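Local coordinates for GGDEF family protein (Vibrio cholerae, PDB 5GZS) that probably senses periplasmic ligands such as arginine through tandem solute-binding domains and so regulates its own diguanylate cyclase activity, at residues E335-E346 / K356-K367. Sequence-based numbering, arbitrary orientation.
Sequences ERIGVIKDDFFE and KILFSYASQEEK
Lys356 NZ is shared loosely by three main-chain carbonyls: it donates to Glu335 O (3.3 Å), lying in that carbonyl's plane, and makes weak bonds to Val333 O and Leu332 O. From there the two strands pair in parallel, their axes 34° apart. Phe359 N bonds to Ile337 O (3.0 Å), and Val339 N returns to Phe359 O at 2.8 Å. Farther along, Lys341 N reaches Tyr361 O (2.6 Å). Strand 359-361, itself weakly bonded, thereby joins strand 337-340 as an edge strand of the sheet, closing a beta-alpha-beta unit through helix 344-352 in a periplasmic-binding-protein-like domain.

Arg336 CG sits beside its backbone N (chi1 -63°), which brings the methylenes against Phe359, CG 3.6 Å from CE1; the guanidinium is not stacked on the ring but goes on to a salt bridge with Asp377. Lys367 bends at chi3 (66°) and crosses Ile340 at about a right angle, its CE 3.5 Å from CG1; its NZ bonds weakly to Val380 O on strand 378-382. Ser360 OG donates to Glu346 OE2 from above the carboxylate plane, while OE1 accepts from Asp342 N. With Asp343 OD2 4.2 Å from Lys367 NZ, short of a salt bridge, charge attraction probably adds only modestly to a junction built mainly on main-chain bonds and aliphatic packing.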
ATOM      1  N   GLU A 335     -14.135  -3.190 -25.191  1.00 61.54           N
ATOM      2  CA  GLU A 335     -14.583  -4.504 -24.747  1.00 66.00           C
ATOM      3  C   GLU A 335     -15.967  -4.409 -24.091  1.00 67.55           C
ATOM      4  O   GLU A 335     -16.340  -3.372 -23.530  1.00 58.66           O
ATOM      5  CB  GLU A 335     -13.582  -5.123 -23.765  1.00 62.47           C
ATOM      6  CG  GLU A 335     -12.205  -5.398 -24.345  1.00 62.03           C
ATOM      7  CD  GLU A 335     -12.158  -6.623 -25.250  1.00 64.99           C
ATOM      8  OE1 GLU A 335     -11.135  -6.804 -25.944  1.00 65.39           O
ATOM      9  OE2 GLU A 335     -13.126  -7.411 -25.260  1.00 63.87           O
ATOM     10  N   ARG A 336     -16.720  -5.501 -24.158  1.00 60.22           N
ATOM     11  CA  ARG A 336     -18.043  -5.542 -23.563  1.00 62.95           C
ATOM     12  C   ARG A 336     -17.936  -5.857 -22.080  1.00 64.51           C
ATOM     13  O   ARG A 336     -17.511  -6.951 -21.708  1.00 71.50           O
ATOM     14  CB  ARG A 336     -18.915  -6.581 -24.263  1.00 60.40           C
ATOM     15  CG  ARG A 336     -19.186  -6.297 -25.733  1.00 62.20           C
ATOM     16  CD  ARG A 336     -20.302  -7.188 -26.259  1.00 66.39           C
ATOM     17  NE  ARG A 336     -19.876  -7.985 -27.400  1.00 67.74           N
ATOM     18  CZ  ARG A 336     -19.517  -9.267 -27.347  1.00 76.78           C
ATOM     19  NH1 ARG A 336     -19.530  -9.936 -26.199  1.00 65.08           N
ATOM     20  NH2 ARG A 336     -19.141  -9.884 -28.466  1.00 83.92           N
ATOM     21  N   ILE A 337     -18.299  -4.904 -21.232  1.00 55.80           N
ATOM     22  CA  ILE A 337     -18.216  -5.140 -19.805  1.00 54.13           C
ATOM     23  C   ILE A 337     -19.595  -5.293 -19.215  1.00 57.66           C
ATOM     24  O   ILE A 337     -20.476  -4.453 -19.422  1.00 67.53           O
ATOM     25  CB  ILE A 337     -17.473  -4.021 -19.066  1.00 52.99           C
ATOM     26  CG1 ILE A 337     -15.975  -4.046 -19.419  1.00 53.81           C
ATOM     27  CG2 ILE A 337     -17.635  -4.195 -17.572  1.00 51.24           C
ATOM     28  CD1 ILE A 337     -15.291  -2.739 -19.206  1.00 53.40           C
ATOM     29  N   GLY A 338     -19.793  -6.376 -18.481  1.00 57.47           N
ATOM     30  CA  GLY A 338     -21.078  -6.602 -17.867  1.00 60.22           C
ATOM     31  C   GLY A 338     -21.096  -6.215 -16.410  1.00 61.78           C
ATOM     32  O   GLY A 338     -20.240  -6.658 -15.636  1.00 62.69           O
ATOM     33  N   VAL A 339     -22.076  -5.390 -16.037  1.00 65.92           N
ATOM     34  CA  VAL A 339     -22.349  -5.092 -14.633  1.00 63.17           C
ATOM     35  C   VAL A 339     -23.812  -5.367 -14.314  1.00 73.15           C
ATOM     36  O   VAL A 339     -24.612  -5.598 -15.220  1.00 76.56           O
ATOM     37  CB  VAL A 339     -22.029  -3.627 -14.266  1.00 64.96           C
ATOM     38  CG1 VAL A 339     -21.830  -3.492 -12.753  1.00 69.28           C
ATOM     39  CG2 VAL A 339     -20.774  -3.159 -14.978  1.00 67.76           C
ATOM     40  N   ILE A 340     -24.141  -5.358 -13.022  1.00 72.51           N
ATOM     41  CA  ILE A 340     -25.510  -5.408 -12.537  1.00 70.37           C
ATOM     42  C   ILE A 340     -26.094  -3.992 -12.396  1.00 70.22           C
ATOM     43  O   ILE A 340     -25.425  -3.084 -11.886  1.00 69.04           O
ATOM     44  CB  ILE A 340     -25.573  -6.117 -11.178  1.00 69.16           C
ATOM     45  CG1 ILE A 340     -24.779  -7.424 -11.227  1.00 64.79           C
ATOM     46  CG2 ILE A 340     -27.008  -6.369 -10.787  1.00 61.02           C
ATOM     47  CD1 ILE A 340     -24.642  -8.099  -9.875  1.00 57.71           C
ATOM     48  N   LYS A 341     -27.332  -3.801 -12.843  1.00 67.23           N
ATOM     49  CA  LYS A 341     -27.966  -2.481 -12.776  1.00 70.81           C
ATOM     50  C   LYS A 341     -28.082  -1.967 -11.328  1.00 71.48           C
ATOM     51  O   LYS A 341     -28.419  -2.721 -10.409  1.00 66.59           O
ATOM     52  CB  LYS A 341     -29.346  -2.516 -13.444  1.00 75.82           C
ATOM     53  CG  LYS A 341     -29.910  -1.137 -13.768  1.00 80.13           C
ATOM     54  CD  LYS A 341     -31.421  -1.142 -13.974  1.00 77.46           C
ATOM     55  CE  LYS A 341     -32.134  -1.164 -12.638  1.00 79.47           C
ATOM     56  NZ  LYS A 341     -33.323  -0.252 -12.560  1.00 85.29           N
ATOM     57  N   ASP A 342     -27.774  -0.684 -11.140  1.00 72.22           N
ATOM     58  CA  ASP A 342     -27.732  -0.027  -9.825  1.00 70.13           C
ATOM     59  C   ASP A 342     -26.680  -0.586  -8.870  1.00 64.14           C
ATOM     60  O   ASP A 342     -26.570  -0.121  -7.733  1.00 58.29           O
ATOM     61  CB  ASP A 342     -29.101  -0.071  -9.130  1.00 71.67           C
ATOM     62  CG  ASP A 342     -30.230   0.459 -10.010  1.00 81.99           C
ATOM     63  OD1 ASP A 342     -30.053   1.511 -10.652  1.00 87.70           O
ATOM     64  OD2 ASP A 342     -31.322  -0.142 -10.010  1.00 80.90           O
ATOM     65  N   ASP A 343     -25.902  -1.568  -9.317  1.00 64.83           N
ATOM     66  CA  ASP A 343     -24.866  -2.134  -8.459  1.00 64.35           C
ATOM     67  C   ASP A 343     -23.749  -1.100  -8.296  1.00 60.59           C
ATOM     68  O   ASP A 343     -23.587  -0.215  -9.139  1.00 65.53           O
ATOM     69  CB  ASP A 343     -24.322  -3.450  -9.039  1.00 70.18           C
ATOM     70  CG  ASP A 343     -23.082  -3.962  -8.298  1.00 72.66           C
ATOM     71  OD1 ASP A 343     -23.111  -3.976  -7.046  1.00 66.08           O
ATOM     72  OD2 ASP A 343     -22.082  -4.340  -8.965  1.00 73.84           O
ATOM     73  N   PHE A 344     -22.996  -1.205  -7.211  1.00 46.01           N
ATOM     74  CA  PHE A 344     -21.834  -0.369  -7.012  1.00 44.14           C
ATOM     75  C   PHE A 344     -20.814  -0.417  -8.166  1.00 51.54           C
ATOM     76  O   PHE A 344     -20.183   0.604  -8.468  1.00 51.08           O
ATOM     77  CB  PHE A 344     -21.123  -0.755  -5.722  1.00 42.51           C
ATOM     78  CG  PHE A 344     -19.686  -0.309  -5.677  1.00 45.62           C
ATOM     79  CD1 PHE A 344     -19.369   1.047  -5.588  1.00 47.63           C
ATOM     80  CD2 PHE A 344     -18.657  -1.235  -5.720  1.00 48.21           C
ATOM     81  CE1 PHE A 344     -18.046   1.476  -5.548  1.00 49.60           C
ATOM     82  CE2 PHE A 344     -17.329  -0.822  -5.671  1.00 53.73           C
ATOM     83  CZ  PHE A 344     -17.018   0.538  -5.590  1.00 51.27           C
ATOM     84  N   PHE A 345     -20.628  -1.571  -8.808  1.00 48.64           N
ATOM     85  CA  PHE A 345     -19.589  -1.645  -9.852  1.00 52.14           C
ATOM     86  C   PHE A 345     -20.047  -0.838 -11.057  1.00 53.99           C
ATOM     87  O   PHE A 345     -19.226  -0.304 -11.795  1.00 58.42           O
ATOM     88  CB  PHE A 345     -19.256  -3.099 -10.244  1.00 42.82           C
ATOM     89  CG  PHE A 345     -18.529  -3.873  -9.164  1.00 42.00           C
ATOM     90  CD1 PHE A 345     -17.606  -3.244  -8.337  1.00 41.24           C
ATOM     91  CD2 PHE A 345     -18.788  -5.219  -8.959  1.00 48.31           C
ATOM     92  CE1 PHE A 345     -16.947  -3.951  -7.342  1.00 40.53           C
ATOM     93  CE2 PHE A 345     -18.130  -5.933  -7.950  1.00 47.34           C
ATOM     94  CZ  PHE A 345     -17.211  -5.302  -7.146  1.00 40.57           C
ATOM     95  N   GLU A 346     -21.357  -0.710 -11.250  1.00 59.01           N
ATOM     96  CA  GLU A 346     -21.832   0.057 -12.398  1.00 51.97           C
ATOM     97  C   GLU A 346     -21.448   1.511 -12.201  1.00 55.20           C
ATOM     98  O   GLU A 346     -20.946   2.179 -13.110  1.00 64.12           O
ATOM     99  CB  GLU A 346     -23.332  -0.093 -12.582  1.00 49.01           C
ATOM    100  CG  GLU A 346     -23.907   0.667 -13.777  1.00 50.38           C
ATOM    101  CD  GLU A 346     -25.421   0.508 -13.870  1.00 61.22           C
ATOM    102  OE1 GLU A 346     -26.058   0.285 -12.808  1.00 68.70           O
ATOM    103  OE2 GLU A 346     -25.966   0.561 -14.994  1.00 49.17           O
ATOM    104  N   LYS A 356     -19.140   5.518 -21.459  1.00 65.03           N
ATOM    105  CA  LYS A 356     -18.942   4.235 -22.119  1.00 66.24           C
ATOM    106  C   LYS A 356     -20.172   3.356 -21.899  1.00 72.71           C
ATOM    107  O   LYS A 356     -20.797   3.406 -20.832  1.00 71.07           O
ATOM    108  CB  LYS A 356     -17.682   3.553 -21.572  1.00 54.90           C
ATOM    109  CG  LYS A 356     -17.464   2.113 -22.013  1.00 58.35           C
ATOM    110  CD  LYS A 356     -16.445   1.410 -21.115  1.00 62.27           C
ATOM    111  CE  LYS A 356     -16.166  -0.003 -21.585  1.00 62.21           C
ATOM    112  NZ  LYS A 356     -16.442  -0.145 -23.045  1.00 57.23           N
ATOM    113  N   ILE A 357     -20.528   2.553 -22.898  1.00 74.12           N
ATOM    114  CA  ILE A 357     -21.622   1.621 -22.702  1.00 65.38           C
ATOM    115  C   ILE A 357     -21.192   0.465 -21.823  1.00 68.63           C
ATOM    116  O   ILE A 357     -20.240  -0.263 -22.142  1.00 66.67           O
ATOM    117  CB  ILE A 357     -22.158   1.045 -24.006  1.00 65.98           C
ATOM    118  CG1 ILE A 357     -22.816   2.143 -24.821  1.00 68.58           C
ATOM    119  CG2 ILE A 357     -23.253   0.034 -23.679  1.00 66.25           C
ATOM    120  CD1 ILE A 357     -23.979   2.783 -24.064  1.00 74.39           C
ATOM    121  N   LEU A 358     -21.887   0.329 -20.701  1.00 67.47           N
ATOM    122  CA  LEU A 358     -21.815  -0.863 -19.885  1.00 65.74           C
ATOM    123  C   LEU A 358     -23.075  -1.659 -20.198  1.00 68.17           C
ATOM    124  O   LEU A 358     -24.091  -1.074 -20.579  1.00 66.47           O
ATOM    125  CB  LEU A 358     -21.725  -0.511 -18.397  1.00 65.11           C
ATOM    126  CG  LEU A 358     -20.753   0.609 -18.001  1.00 62.38           C
ATOM    127  CD1 LEU A 358     -20.938   1.017 -16.528  1.00 49.96           C
ATOM    128  CD2 LEU A 358     -19.351   0.153 -18.249  1.00 52.14           C
ATOM    129  N   PHE A 359     -23.007  -2.982 -20.077  1.00 69.85           N
ATOM    130  CA  PHE A 359     -24.192  -3.827 -20.218  1.00 67.78           C
ATOM    131  C   PHE A 359     -24.697  -4.135 -18.819  1.00 66.73           C
ATOM    132  O   PHE A 359     -23.918  -4.578 -17.968  1.00 69.43           O
ATOM    133  CB  PHE A 359     -23.877  -5.113 -20.983  1.00 55.90           C
ATOM    134  CG  PHE A 359     -23.503  -4.884 -22.418  1.00 71.30           C
ATOM    135  CD1 PHE A 359     -22.185  -4.639 -22.787  1.00 72.06           C
ATOM    136  CD2 PHE A 359     -24.473  -4.909 -23.404  1.00 71.85           C
ATOM    137  CE1 PHE A 359     -21.848  -4.427 -24.114  1.00 70.95           C
ATOM    138  CE2 PHE A 359     -24.152  -4.701 -24.719  1.00 70.25           C
ATOM    139  CZ  PHE A 359     -22.839  -4.459 -25.085  1.00 68.64           C
ATOM    140  N   SER A 360     -25.979  -3.883 -18.564  1.00 69.32           N
ATOM    141  CA  SER A 360     -26.499  -4.044 -17.211  1.00 78.65           C
ATOM    142  C   SER A 360     -27.341  -5.301 -17.073  1.00 66.64           C
ATOM    143  O   SER A 360     -27.990  -5.741 -18.022  1.00 74.44           O
ATOM    144  CB  SER A 360     -27.314  -2.819 -16.786  1.00 89.72           C
ATOM    145  OG  SER A 360     -26.752  -1.622 -17.299  1.00 91.59           O
ATOM    146  N   TYR A 361     -27.306  -5.875 -15.880  1.00 59.00           N
ATOM    147  CA  TYR A 361     -28.056  -7.075 -15.599  1.00 63.23           C
ATOM    148  C   TYR A 361     -28.730  -6.942 -14.260  1.00 71.22           C
ATOM    149  O   TYR A 361     -28.437  -6.029 -13.477  1.00 63.31           O
ATOM    150  CB  TYR A 361     -27.158  -8.307 -15.614  1.00 59.55           C
ATOM    151  CG  TYR A 361     -26.643  -8.640 -16.973  1.00 59.44           C
ATOM    152  CD1 TYR A 361     -25.491  -8.036 -17.466  1.00 56.29           C
ATOM    153  CD2 TYR A 361     -27.317  -9.538 -17.783  1.00 62.47           C
ATOM    154  CE1 TYR A 361     -25.011  -8.332 -18.733  1.00 64.46           C
ATOM    155  CE2 TYR A 361     -26.847  -9.846 -19.056  1.00 72.40           C
ATOM    156  CZ  TYR A 361     -25.690  -9.239 -19.521  1.00 70.85           C
ATOM    157  OH  TYR A 361     -25.221  -9.538 -20.771  1.00 73.64           O
ATOM    158  N   ALA A 362     -29.628  -7.884 -14.012  1.00 75.89           N
ATOM    159  CA  ALA A 362     -30.465  -7.869 -12.830  1.00 75.42           C
ATOM    160  C   ALA A 362     -29.763  -8.553 -11.674  1.00 75.76           C
ATOM    161  O   ALA A 362     -30.046  -8.278 -10.510  1.00 84.27           O
ATOM    162  CB  ALA A 362     -31.801  -8.552 -13.134  1.00 64.43           C
ATOM    163  N   SER A 363     -28.835  -9.444 -12.000  1.00 72.70           N
ATOM    164  CA  SER A 363     -28.199 -10.268 -10.981  1.00 67.42           C
ATOM    165  C   SER A 363     -26.805 -10.730 -11.371  1.00 68.94           C
ATOM    166  O   SER A 363     -26.409 -10.652 -12.534  1.00 67.44           O
ATOM    167  CB  SER A 363     -29.066 -11.489 -10.680  1.00 59.51           C
ATOM    168  OG  SER A 363     -29.254 -12.255 -11.860  1.00 61.12           O
ATOM    169  N   GLN A 364     -26.090 -11.229 -10.367  1.00 64.29           N
ATOM    170  CA  GLN A 364     -24.783 -11.824 -10.543  1.00 60.50           C
ATOM    171  C   GLN A 364     -24.912 -13.047 -11.447  1.00 58.81           C
ATOM    172  O   GLN A 364     -24.203 -13.166 -12.466  1.00 72.51           O
ATOM    173  CB  GLN A 364     -24.196 -12.197  -9.187  1.00 62.81           C
ATOM    174  CG  GLN A 364     -22.673 -12.152  -9.139  1.00 70.93           C
ATOM    175  CD  GLN A 364     -22.088 -13.190  -8.195  1.00 78.98           C
ATOM    176  OE1 GLN A 364     -22.540 -14.340  -8.144  1.00 87.06           O
ATOM    177  NE2 GLN A 364     -21.105 -12.775  -7.413  1.00 77.19           N
ATOM    178  N   GLU A 365     -25.815 -13.943 -11.060  1.00 59.35           N
ATOM    179  CA  GLU A 365     -26.204 -15.120 -11.849  1.00 65.02           C
ATOM    180  C   GLU A 365     -26.341 -14.872 -13.347  1.00 67.34           C
ATOM    181  O   GLU A 365     -25.784 -15.596 -14.189  1.00 67.59           O
ATOM    182  CB  GLU A 365     -27.536 -15.652 -11.326  1.00 82.32           C
ATOM    183  CG  GLU A 365     -27.439 -16.931 -10.491  1.00 91.01           C
ATOM    184  CD  GLU A 365     -27.369 -18.174 -11.367  1.00100.50           C
ATOM    185  OE1 GLU A 365     -28.204 -18.307 -12.287  1.00106.22           O
ATOM    186  OE2 GLU A 365     -26.482 -19.026 -11.145  1.00108.94           O
ATOM    187  N   GLU A 366     -27.116 -13.846 -13.666  1.00 72.99           N
ATOM    188  CA  GLU A 366     -27.375 -13.442 -15.046  1.00 71.78           C
ATOM    189  C   GLU A 366     -26.124 -12.805 -15.656  1.00 67.24           C
ATOM    190  O   GLU A 366     -25.812 -13.027 -16.831  1.00 62.19           O
ATOM    191  CB  GLU A 366     -28.562 -12.481 -15.066  1.00 74.00           C
ATOM    192  CG  GLU A 366     -29.170 -12.156 -16.407  1.00 78.12           C
ATOM    193  CD  GLU A 366     -30.174 -11.035 -16.257  1.00 81.16           C
ATOM    194  OE1 GLU A 366     -30.387 -10.596 -15.106  1.00 83.37           O
ATOM    195  OE2 GLU A 366     -30.749 -10.588 -17.266  1.00 79.06           O
ATOM    196  N   LYS A 367     -25.415 -12.022 -14.833  1.00 65.93           N
ATOM    197  CA  LYS A 367     -24.154 -11.391 -15.219  1.00 66.53           C
ATOM    198  C   LYS A 367     -23.160 -12.469 -15.635  1.00 61.86           C
ATOM    199  O   LYS A 367     -22.636 -12.454 -16.748  1.00 58.82           O
ATOM    200  CB  LYS A 367     -23.594 -10.538 -14.066  1.00 63.15           C
ATOM    201  CG  LYS A 367     -22.222  -9.892 -14.339  1.00 59.01           C
ATOM    202  CD  LYS A 367     -21.918  -8.696 -13.416  1.00 53.20           C
ATOM    203  CE  LYS A 367     -21.764  -9.113 -11.962  1.00 57.24           C
ATOM    204  NZ  LYS A 367     -21.577  -7.944 -11.038  1.00 54.92           N
TER